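Local coordinates for protein glutamate--tRNA ligase (PDB 3AII) that is a non-discriminating class I synthetase that probably activates glutamate with ATP and then transfers it to the acceptor end of tRNA, at residues Ala188-Thr192 and Asn218-Trp222; Leu201-Gly205 and Pro246-Asp250; Gly205-Arg211 and Lys238-Asn242; Met274-Ala279 and Lys302-Tyr307. All coordinates share one frame; numbering follows the deposited sequence. Where two conformers were deposited one is given.

How the contacts relate
Contacts 1 and 4 are buried, whereas contacts 2 and 3 lie at the surface; all four belong to the catalytic part of the synthetase. Contacts 1 and 3 hold the same zinc ion, contributing one and two of its four cysteine ligands. Contacts 2 and 3 are centred only 7 Å apart and share Gly205, with contact 3 nested inside the loop that contact 2 closes. Asp250 ties these three together, through Tyr189 of contact 1 and Arg211 of contact 3. Chemistry follows place: long basic side chains reach backbone carbonyls in contacts 1, 2 and 3, while the helix pair of contact 4 combines apolar packing with a single amide-amide bond.

Contact 1. Residues Ala188-Thr192 and Asn218-Trp222; sequences AYVCT and NLQRW. With ZN (zinc ion), chain D.
Beside the zinc site, Val190 on an edge strand, 188-191, of a four-stranded antiparallel sheet packs on Asn218 and Arg221 of helix 215-224. The segment axes come within 7.5 Å and run at 54° to each other. Tyr189 and Cys191 make backbone bonds to strand 234-237, while the helix takes both polar atoms of Val190. Val190 N donates to Asn218 OD1 over 3.0 Å; the bond is nearly straight (165°), yet the donor stands above the plane of the side-chain amide. On the other atom, Arg221 NH1 donates to Val190 O at 2.9 Å, with the oxygen near the guanidinium edge.

The extended chain of Arg221 runs alongside Val190, the two pointing opposite ways, and their CB atoms are 3.6 Å apart. With CG1 of Val190 anti to the backbone N (chi1 -179°), CG2 enters the helix surface, 3.6 Å from Trp222 N. Thr192 crosses the end of Arg221 at about a right angle; its CG2 lies over one guanidinium face, 3.8 Å from Arg221 NH1.

Cys191 is directed away from the helix, and its SG binds the zinc at 2.4 Å. The Tyr189 hydroxyl is hydrogen-bonded to Asp250. The helix thus satisfies the outward peptide atoms of the edge strand just where the strand delivers its metal ligand. Cys193, Cys208 and Cys210 complete the ion's shell, a four-cysteine zinc site formed by two Cys-X-Cys pairs.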
# COMPACT_ATOMS: atom_id res chain seq x y z
N ALA A 188 -22.80 11.27 -28.79
CA ALA A 188 -21.52 11.94 -28.71
C ALA A 188 -21.25 12.72 -29.98
O ALA A 188 -21.91 12.52 -30.99
CB ALA A 188 -20.40 10.94 -28.46
N TYR A 189 -20.29 13.63 -29.90
CA TYR A 189 -19.92 14.44 -31.05
C TYR A 189 -18.46 14.82 -30.98
O TYR A 189 -17.86 14.78 -29.91
CB TYR A 189 -20.81 15.68 -31.15
CG TYR A 189 -20.80 16.63 -29.97
CD1 TYR A 189 -21.52 16.35 -28.81
CD2 TYR A 189 -20.08 17.82 -30.02
CE1 TYR A 189 -21.52 17.22 -27.75
CE2 TYR A 189 -20.09 18.70 -28.96
CZ TYR A 189 -20.80 18.41 -27.83
OH TYR A 189 -20.78 19.30 -26.78
N VAL A 190 -17.88 15.17 -32.14
CA VAL A 190 -16.50 15.65 -32.15
C VAL A 190 -16.47 17.17 -32.11
O VAL A 190 -16.95 17.83 -33.04
CB VAL A 190 -15.73 15.16 -33.36
CG1 VAL A 190 -14.29 15.68 -33.29
CG2 VAL A 190 -15.75 13.63 -33.42
N CYS A 191 -15.91 17.70 -31.04
CA CYS A 191 -15.88 19.14 -30.83
C CYS A 191 -14.51 19.70 -31.16
O CYS A 191 -13.49 19.29 -30.60
CB CYS A 191 -16.22 19.47 -29.38
SG CYS A 191 -16.27 21.25 -29.06
N THR A 192 -14.51 20.65 -32.09
CA THR A 192 -13.29 21.31 -32.55
C THR A 192 -13.18 22.73 -32.00
O THR A 192 -12.31 23.49 -32.41
CB THR A 192 -13.26 21.38 -34.09
OG1 THR A 192 -14.51 21.91 -34.56
CG2 THR A 192 -13.06 19.99 -34.69
N ASN A 218 -19.95 13.78 -37.93
CA ASN A 218 -19.16 13.44 -36.74
C ASN A 218 -18.18 12.31 -37.02
O ASN A 218 -17.07 12.31 -36.50
CB ASN A 218 -20.07 13.04 -35.57
CG ASN A 218 -20.58 14.24 -34.79
OD1 ASN A 218 -19.81 15.13 -34.42
ND2 ASN A 218 -21.87 14.27 -34.52
N LEU A 219 -18.59 11.33 -37.82
CA LEU A 219 -17.74 10.18 -38.05
C LEU A 219 -16.50 10.61 -38.83
O LEU A 219 -15.39 10.12 -38.59
CB LEU A 219 -18.50 9.09 -38.81
CG LEU A 219 -17.86 7.71 -38.89
CD1 LEU A 219 -17.78 7.10 -37.49
CD2 LEU A 219 -18.65 6.79 -39.85
N GLN A 220 -16.69 11.53 -39.78
CA GLN A 220 -15.57 12.08 -40.53
C GLN A 220 -14.61 12.85 -39.61
O GLN A 220 -13.39 12.69 -39.71
CB GLN A 220 -16.09 12.99 -41.65
CG GLN A 220 -15.01 13.81 -42.33
CD GLN A 220 -14.04 12.97 -43.12
OE1 GLN A 220 -14.39 11.90 -43.62
NE2 GLN A 220 -12.81 13.45 -43.25
N ARG A 221 -15.15 13.66 -38.70
CA ARG A 221 -14.31 14.39 -37.76
C ARG A 221 -13.57 13.43 -36.84
O ARG A 221 -12.42 13.66 -36.47
CB ARG A 221 -15.14 15.33 -36.90
CG ARG A 221 -15.72 16.53 -37.63
CD ARG A 221 -16.21 17.53 -36.59
NE ARG A 221 -16.59 18.82 -37.15
CZ ARG A 221 -16.86 19.89 -36.42
NH1 ARG A 221 -16.79 19.81 -35.09
NH2 ARG A 221 -17.20 21.04 -36.99
N TRP A 222 -14.26 12.36 -36.46
CA TRP A 222 -13.68 11.34 -35.59
C TRP A 222 -12.47 10.73 -36.27
O TRP A 222 -11.39 10.62 -35.68
CB TRP A 222 -14.73 10.27 -35.24
CG TRP A 222 -14.18 8.96 -34.70
CD1 TRP A 222 -14.29 7.72 -35.27
CD2 TRP A 222 -13.43 8.78 -33.49
NE1 TRP A 222 -13.67 6.78 -34.50
CE2 TRP A 222 -13.13 7.39 -33.40
CE3 TRP A 222 -12.99 9.64 -32.48
CZ2 TRP A 222 -12.41 6.85 -32.33
CZ3 TRP A 222 -12.27 9.10 -31.42
CH2 TRP A 222 -11.99 7.72 -31.35
ZN ZN D . -17.76 22.46 -30.41

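Contact 2. Residues Leu201-Gly205 and Pro246-Asp250; sequences LKNRG and PAIRD
One carbonyl oxygen, Lys202 O at the end of helix 195-203, accepts from two donors: Gly205 N at 3.0 Å in its own turn, and Arg249 NH1 at 2.8 Å from the opposing loop. The arginine reaches it with an extended chain, and the oxygen lies in the guanidinium plane at its edge; the N-H...O angle is 145°. The Gly205 bond, with that from Glu206 N to Leu201 O, defines a Schellman motif in which Gly205, at positive phi, ends the helix. A positive group at this carboxyl end is likely to interact favourably with the helix dipole. Replacing Arg249 by an alanine would probably cost Lys202 O its side-chain donor and His243 O the bond from Arg249 NE.

Lys202 returns the contact by passing over the base of Arg249, with Lys202 CG 3.6 Å from Arg249 CB. A bend at chi3 (76°) brings its amine to the loop backbone, where NZ makes a weak bond of 3.4 Å to Pro246 O. Lys202 NZ also donates to a water at 2.9 Å. That water gives a hydrogen to Arg249 O over 2.6 Å, linking the amine to a second loop carbonyl.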
# COMPACT_ATOMS: atom_id res chain seq x y z
N LEU A 201 -19.76 28.77 -23.42
CA LEU A 201 -21.08 28.34 -23.89
C LEU A 201 -21.68 27.34 -22.92
O LEU A 201 -22.83 27.48 -22.50
CB LEU A 201 -20.97 27.72 -25.29
CG LEU A 201 -20.66 28.66 -26.45
CD1 LEU A 201 -20.42 27.87 -27.73
CD2 LEU A 201 -21.79 29.67 -26.64
N LYS A 202 -20.88 26.34 -22.56
CA LYS A 202 -21.31 25.27 -21.67
C LYS A 202 -21.85 25.81 -20.34
O LYS A 202 -22.88 25.35 -19.86
CB LYS A 202 -20.14 24.33 -21.39
CG LYS A 202 -20.52 23.06 -20.65
CD LYS A 202 -19.28 22.31 -20.17
CE LYS A 202 -18.66 22.97 -18.94
NZ LYS A 202 -17.46 22.24 -18.45
N ASN A 203 -21.14 26.76 -19.75
CA ASN A 203 -21.51 27.30 -18.44
C ASN A 203 -22.80 28.09 -18.47
O ASN A 203 -23.42 28.32 -17.43
CB ASN A 203 -20.38 28.15 -17.86
CG ASN A 203 -19.21 27.33 -17.37
OD1 ASN A 203 -18.06 27.77 -17.42
ND2 ASN A 203 -19.50 26.12 -16.88
N ARG A 204 -23.20 28.52 -19.67
CA ARG A 204 -24.46 29.23 -19.85
C ARG A 204 -25.53 28.33 -20.48
O ARG A 204 -26.58 28.82 -20.90
CB ARG A 204 -24.26 30.48 -20.71
CG ARG A 204 -23.10 31.36 -20.29
CD ARG A 204 -23.17 32.72 -20.98
NE ARG A 204 -23.54 32.59 -22.38
CZ ARG A 204 -22.67 32.45 -23.38
NH1 ARG A 204 -23.11 32.34 -24.63
NH2 ARG A 204 -21.37 32.41 -23.13
N GLY A 205 -25.25 27.03 -20.54
CA GLY A 205 -26.22 26.07 -21.04
C GLY A 205 -26.49 26.16 -22.53
O GLY A 205 -27.55 25.76 -23.01
N PRO A 246 -21.61 21.59 -13.46
CA PRO A 246 -21.02 21.99 -14.74
C PRO A 246 -20.05 20.96 -15.31
O PRO A 246 -19.90 20.87 -16.53
CB PRO A 246 -20.27 23.28 -14.39
CG PRO A 246 -20.04 23.21 -12.91
CD PRO A 246 -21.25 22.51 -12.37
N ALA A 247 -19.39 20.20 -14.44
CA ALA A 247 -18.41 19.21 -14.87
C ALA A 247 -19.05 18.06 -15.64
O ALA A 247 -18.40 17.41 -16.46
CB ALA A 247 -17.63 18.68 -13.69
N ILE A 248 -20.32 17.80 -15.35
CA ILE A 248 -21.02 16.70 -16.00
C ILE A 248 -21.54 17.09 -17.39
O ILE A 248 -21.90 16.24 -18.21
CB ILE A 248 -22.16 16.18 -15.09
CG1 ILE A 248 -21.57 15.67 -13.77
CG2 ILE A 248 -22.96 15.08 -15.78
CD1 ILE A 248 -22.61 15.22 -12.78
N ARG A 249 -21.54 18.40 -17.66
CA ARG A 249 -22.02 18.92 -18.94
C ARG A 249 -21.12 18.54 -20.12
O ARG A 249 -19.96 18.96 -20.20
CB ARG A 249 -22.16 20.44 -18.86
CG ARG A 249 -23.24 20.91 -17.90
CD ARG A 249 -23.30 22.43 -17.84
NE ARG A 249 -24.19 22.88 -16.77
CZ ARG A 249 -24.55 24.14 -16.58
NH1 ARG A 249 -24.09 25.09 -17.38
NH2 ARG A 249 -25.37 24.46 -15.58
N ASP A 250 -21.66 17.73 -21.03
CA ASP A 250 -20.93 17.24 -22.21
C ASP A 250 -19.45 16.93 -21.97
O ASP A 250 -18.56 17.51 -22.60
CB ASP A 250 -21.08 18.20 -23.39
CG ASP A 250 -22.50 18.20 -23.98
OD1 ASP A 250 -23.42 17.68 -23.31
OD2 ASP A 250 -22.67 18.70 -25.10
O HOH W 1 -17.70 19.38 -19.04

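Contact 3. Residues Gly205-Arg211 and Lys238-Asn242; sequences GEACHCR and KTDLN. With ZN (zinc ion), chain D.
Arg211 lays its guanidinium between two aliphatic groups, Leu241 CG over one face and Lys238 CB over the opposite one. The separations are 3.8 Å from Arg211 NE to Leu241 CG and 3.9 Å from Arg211 NH2 to Lys238 CB. The chain is extended as far as NE, and chi4 (-97°) then turns the flat group so that its faces meet these carbons. At its edge, NH2 makes a weak, bent bond to Thr239 O (3.4 Å, 134°), whereas NE has a salt bridge to Asp250. In the other direction, Lys238 NZ donates to Arg211 O at 3.1 Å and, through a water, reaches Cys210 O. Cys208 and Cys210 each bind the zinc through SG at 2.4 Å.

Leu241 also presses on the loop, with CD1 a tight 3.4 Å from Ala207 CA. Further along, Gly205 CA makes a C-H...O contact of 3.3 Å with Leu241 O. A CB at this glycine would probably clash with Asn242 ND2, and its positive phi also suits glycine. Asp240 OD1 accepts from Asn242 N in an Asx turn, which shapes the loop at this end.

Lys238 thus bonds to the arginine's carbonyl, Arg211 answers only weakly, and Asp250 probably offsets part of the arginine's charge; the chemistry implies that the zinc-binding loop is fastened to 238-242 both before Cys208, at Gly205 and Ala207, and after Cys210, at Arg211.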
# COMPACT_ATOMS: atom_id res chain seq x y z
N GLY A 205 -25.25 27.03 -20.54
CA GLY A 205 -26.22 26.07 -21.04
C GLY A 205 -26.49 26.16 -22.53
O GLY A 205 -27.55 25.76 -23.01
N GLU A 206 -25.51 26.67 -23.28
CA GLU A 206 -25.68 26.88 -24.71
C GLU A 206 -24.83 25.89 -25.50
O GLU A 206 -23.69 25.60 -25.12
CB GLU A 206 -25.29 28.31 -25.07
CG GLU A 206 -25.40 28.66 -26.54
CD GLU A 206 -25.31 30.15 -26.78
OE1 GLU A 206 -25.22 30.91 -25.79
OE2 GLU A 206 -25.34 30.57 -27.96
N ALA A 207 -25.39 25.35 -26.58
CA ALA A 207 -24.70 24.36 -27.39
C ALA A 207 -23.76 25.00 -28.41
O ALA A 207 -24.05 26.06 -28.97
CB ALA A 207 -25.70 23.46 -28.10
N CYS A 208 -22.62 24.35 -28.64
CA CYS A 208 -21.73 24.77 -29.71
C CYS A 208 -22.28 24.20 -31.01
O CYS A 208 -23.20 23.38 -31.00
CB CYS A 208 -20.30 24.28 -29.46
SG CYS A 208 -20.07 22.49 -29.67
N HIS A 209 -21.72 24.65 -32.12
CA HIS A 209 -22.14 24.17 -33.43
C HIS A 209 -21.93 22.67 -33.61
O HIS A 209 -22.71 22.00 -34.28
CB HIS A 209 -21.41 24.95 -34.53
CG HIS A 209 -21.58 24.36 -35.90
ND1 HIS A 209 -22.76 24.42 -36.60
CD2 HIS A 209 -20.70 23.71 -36.70
CE1 HIS A 209 -22.61 23.82 -37.77
NE2 HIS A 209 -21.37 23.38 -37.85
N CYS A 210 -20.87 22.14 -33.00
CA CYS A 210 -20.48 20.75 -33.20
C CYS A 210 -21.60 19.82 -32.72
O CYS A 210 -21.77 18.71 -33.24
CB CYS A 210 -19.20 20.44 -32.42
SG CYS A 210 -17.86 21.65 -32.64
N ARG A 211 -22.33 20.27 -31.71
CA ARG A 211 -23.35 19.45 -31.06
C ARG A 211 -24.52 19.16 -31.99
O ARG A 211 -25.31 18.26 -31.73
CB ARG A 211 -23.85 20.13 -29.79
CG ARG A 211 -24.41 19.16 -28.76
CD ARG A 211 -25.05 19.92 -27.61
NE ARG A 211 -25.08 19.14 -26.37
CZ ARG A 211 -26.13 18.43 -25.95
NH1 ARG A 211 -27.25 18.39 -26.66
NH2 ARG A 211 -26.06 17.77 -24.80
N LYS A 238 -22.82 13.55 -25.16
CA LYS A 238 -23.95 14.46 -24.98
C LYS A 238 -24.64 14.12 -23.68
O LYS A 238 -25.12 13.01 -23.49
CB LYS A 238 -24.92 14.34 -26.16
CG LYS A 238 -24.34 14.77 -27.50
CD LYS A 238 -25.38 14.76 -28.62
CE LYS A 238 -24.73 15.14 -29.95
NZ LYS A 238 -25.70 15.29 -31.09
N THR A 239 -24.68 15.08 -22.75
CA THR A 239 -25.41 14.89 -21.51
C THR A 239 -26.50 15.95 -21.40
O THR A 239 -27.40 15.97 -22.23
CB THR A 239 -24.48 14.91 -20.28
OG1 THR A 239 -23.88 16.20 -20.14
CG2 THR A 239 -23.38 13.86 -20.47
N ASP A 240 -26.42 16.80 -20.39
CA ASP A 240 -27.39 17.87 -20.19
C ASP A 240 -26.60 19.16 -20.04
O ASP A 240 -25.84 19.31 -19.09
CB ASP A 240 -28.20 17.60 -18.92
CG ASP A 240 -29.00 18.81 -18.46
OD1 ASP A 240 -29.16 19.77 -19.24
OD2 ASP A 240 -29.47 18.80 -17.30
N LEU A 241 -26.76 20.08 -20.99
CA LEU A 241 -26.00 21.33 -20.93
C LEU A 241 -26.46 22.22 -19.78
O LEU A 241 -25.80 23.19 -19.44
CB LEU A 241 -26.05 22.09 -22.25
CG LEU A 241 -25.26 21.53 -23.43
CD1 LEU A 241 -25.37 22.47 -24.61
CD2 LEU A 241 -23.80 21.31 -23.06
N ASN A 242 -27.60 21.87 -19.18
CA ASN A 242 -28.10 22.63 -18.04
C ASN A 242 -27.94 21.89 -16.72
O ASN A 242 -28.60 22.23 -15.73
CB ASN A 242 -29.55 23.03 -18.27
CG ASN A 242 -29.69 24.09 -19.33
OD1 ASN A 242 -30.12 23.82 -20.45
ND2 ASN A 242 -29.31 25.31 -18.98
ZN ZN D . -17.76 22.46 -30.41
O HOH W 2 -23.44 16.29 -33.05

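Contact 4. Residues Met274-Ala279 and Lys302-Tyr307; sequences MNFSVA and KQEYLY
The segments of helices 274-284 and 299-310 cross at -50° with axes 9.4 Å apart, nearest at Asn275 and Gln303, whose CA atoms are 5.9 Å from each other. Here the two side chains meet at about a right angle, and Asn275 ND2 donates to Gln303 OE1 over 3.0 Å. The amide planes are 52° apart, yet the donor lies in the carbonyl plane on a lone pair of OE1, and the oxygen lies in the Asn275 amide plane. Gln303 enters as a knob into the hole formed by Met274, Asn275, Val278 and Ala279, with OE1 3.7 Å from Val278 CG1. A leucine in place of Gln303 would probably leave the buried Asn275 ND2 without this acceptor. Beside the bond, the extended chain of Lys302 brings CD to 3.6 Å from Asn275 OD1.

One turn further on, Ala279 CB packs 3.9 Å from Tyr307 CE2. Leu306 has two conformers; in the one described, CD2 lies at the edge of the Phe276 ring, 3.8 Å from Phe276 CD1, a less certain contact. Phe276 packs on Tyr175 and Thr179 of helix 172-184 and on Ser253 and Met254 of strand 252-256, so the helix pair rests on both neighbours mainly through this ring.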
# COMPACT_ATOMS: atom_id res chain seq x y z
N MET A 274 -11.02 8.31 -18.60
CA MET A 274 -11.37 7.28 -17.63
C MET A 274 -12.87 6.94 -17.61
O MET A 274 -13.25 5.76 -17.63
CB MET A 274 -10.87 7.68 -16.24
CG MET A 274 -10.52 6.50 -15.36
SD MET A 274 -11.43 6.57 -13.81
CE MET A 274 -13.02 7.01 -14.47
N ASN A 275 -13.74 7.94 -17.56
CA ASN A 275 -15.16 7.65 -17.45
C ASN A 275 -15.74 6.90 -18.64
O ASN A 275 -16.72 6.17 -18.49
CB ASN A 275 -15.96 8.91 -17.12
CG ASN A 275 -15.79 9.32 -15.67
OD1 ASN A 275 -15.37 10.43 -15.35
ND2 ASN A 275 -16.11 8.40 -14.78
N PHE A 276 -15.15 7.09 -19.82
CA PHE A 276 -15.58 6.35 -21.00
C PHE A 276 -15.06 4.91 -20.96
O PHE A 276 -15.83 3.96 -21.13
CB PHE A 276 -15.12 7.04 -22.30
CG PHE A 276 -15.57 6.31 -23.57
CD1 PHE A 276 -16.89 6.34 -23.97
CD2 PHE A 276 -14.66 5.58 -24.32
CE1 PHE A 276 -17.30 5.65 -25.12
CE2 PHE A 276 -15.04 4.87 -25.44
CZ PHE A 276 -16.37 4.93 -25.87
N SER A 277 -13.75 4.75 -20.80
CA SER A 277 -13.19 3.40 -20.83
C SER A 277 -13.71 2.54 -19.69
O SER A 277 -13.95 1.35 -19.88
CB SER A 277 -11.66 3.43 -20.81
OG SER A 277 -11.19 4.06 -19.62
N VAL A 278 -13.94 3.14 -18.52
CA VAL A 278 -14.46 2.39 -17.36
C VAL A 278 -15.87 1.87 -17.66
O VAL A 278 -16.18 0.69 -17.45
CB VAL A 278 -14.43 3.25 -16.07
CG1 VAL A 278 -15.28 2.62 -14.98
CG2 VAL A 278 -13.01 3.43 -15.60
N ALA A 279 -16.74 2.74 -18.16
CA ALA A 279 -18.11 2.34 -18.48
C ALA A 279 -18.14 1.26 -19.55
O ALA A 279 -18.85 0.27 -19.42
CB ALA A 279 -18.93 3.54 -18.93
N LYS A 302 -21.61 10.85 -14.51
CA LYS A 302 -21.11 11.02 -15.87
C LYS A 302 -21.32 9.75 -16.70
O LYS A 302 -21.81 9.80 -17.83
CB LYS A 302 -19.63 11.40 -15.85
CG LYS A 302 -19.36 12.75 -15.21
CD LYS A 302 -17.86 13.01 -15.12
CE LYS A 302 -17.58 14.41 -14.60
NZ LYS A 302 -16.12 14.63 -14.39
N GLN A 303 -20.94 8.61 -16.13
CA GLN A 303 -21.05 7.35 -16.84
C GLN A 303 -22.49 6.94 -17.15
O GLN A 303 -22.77 6.33 -18.19
CB GLN A 303 -20.36 6.24 -16.04
CG GLN A 303 -18.89 6.52 -15.81
CD GLN A 303 -18.22 5.45 -14.96
OE1 GLN A 303 -17.18 5.68 -14.36
NE2 GLN A 303 -18.83 4.27 -14.92
N GLU A 304 -23.40 7.28 -16.25
CA GLU A 304 -24.81 6.97 -16.47
C GLU A 304 -25.32 7.40 -17.86
O GLU A 304 -26.10 6.69 -18.49
CB GLU A 304 -25.67 7.56 -15.35
CG GLU A 304 -25.53 6.82 -14.03
CD GLU A 304 -26.24 7.50 -12.87
OE1 GLU A 304 -26.78 8.62 -13.06
OE2 GLU A 304 -26.27 6.91 -11.77
N TYR A 305 -24.83 8.53 -18.36
CA TYR A 305 -25.22 9.01 -19.69
C TYR A 305 -24.76 8.10 -20.82
O TYR A 305 -25.45 7.93 -21.82
CB TYR A 305 -24.68 10.43 -19.94
CG TYR A 305 -25.41 11.48 -19.14
CD1 TYR A 305 -24.92 11.92 -17.92
CD2 TYR A 305 -26.60 12.03 -19.62
CE1 TYR A 305 -25.59 12.88 -17.19
CE2 TYR A 305 -27.27 12.98 -18.89
CZ TYR A 305 -26.77 13.40 -17.68
OH TYR A 305 -27.45 14.35 -16.96
N LEU A 306 -23.59 7.51 -20.63
CA LEU A 306 -23.04 6.57 -21.61
C LEU A 306 -23.89 5.32 -21.68
O LEU A 306 -24.27 4.88 -22.77
CB LEU A 306 -21.63 6.16 -21.22
CG LEU A 306 -20.50 7.14 -21.48
CD1 LEU A 306 -19.21 6.55 -20.94
CD2 LEU A 306 -20.37 7.41 -22.97
N TYR A 307 -24.18 4.75 -20.51
CA TYR A 307 -25.01 3.55 -20.42
C TYR A 307 -26.36 3.84 -21.07
O TYR A 307 -26.86 3.07 -21.87
CB TYR A 307 -25.22 3.12 -18.97
CG TYR A 307 -24.03 2.43 -18.32
CD1 TYR A 307 -23.81 1.07 -18.51
CD2 TYR A 307 -23.15 3.14 -17.51
CE1 TYR A 307 -22.74 0.43 -17.90
CE2 TYR A 307 -22.06 2.50 -16.89
CZ TYR A 307 -21.87 1.15 -17.10
OH TYR A 307 -20.81 0.51 -16.50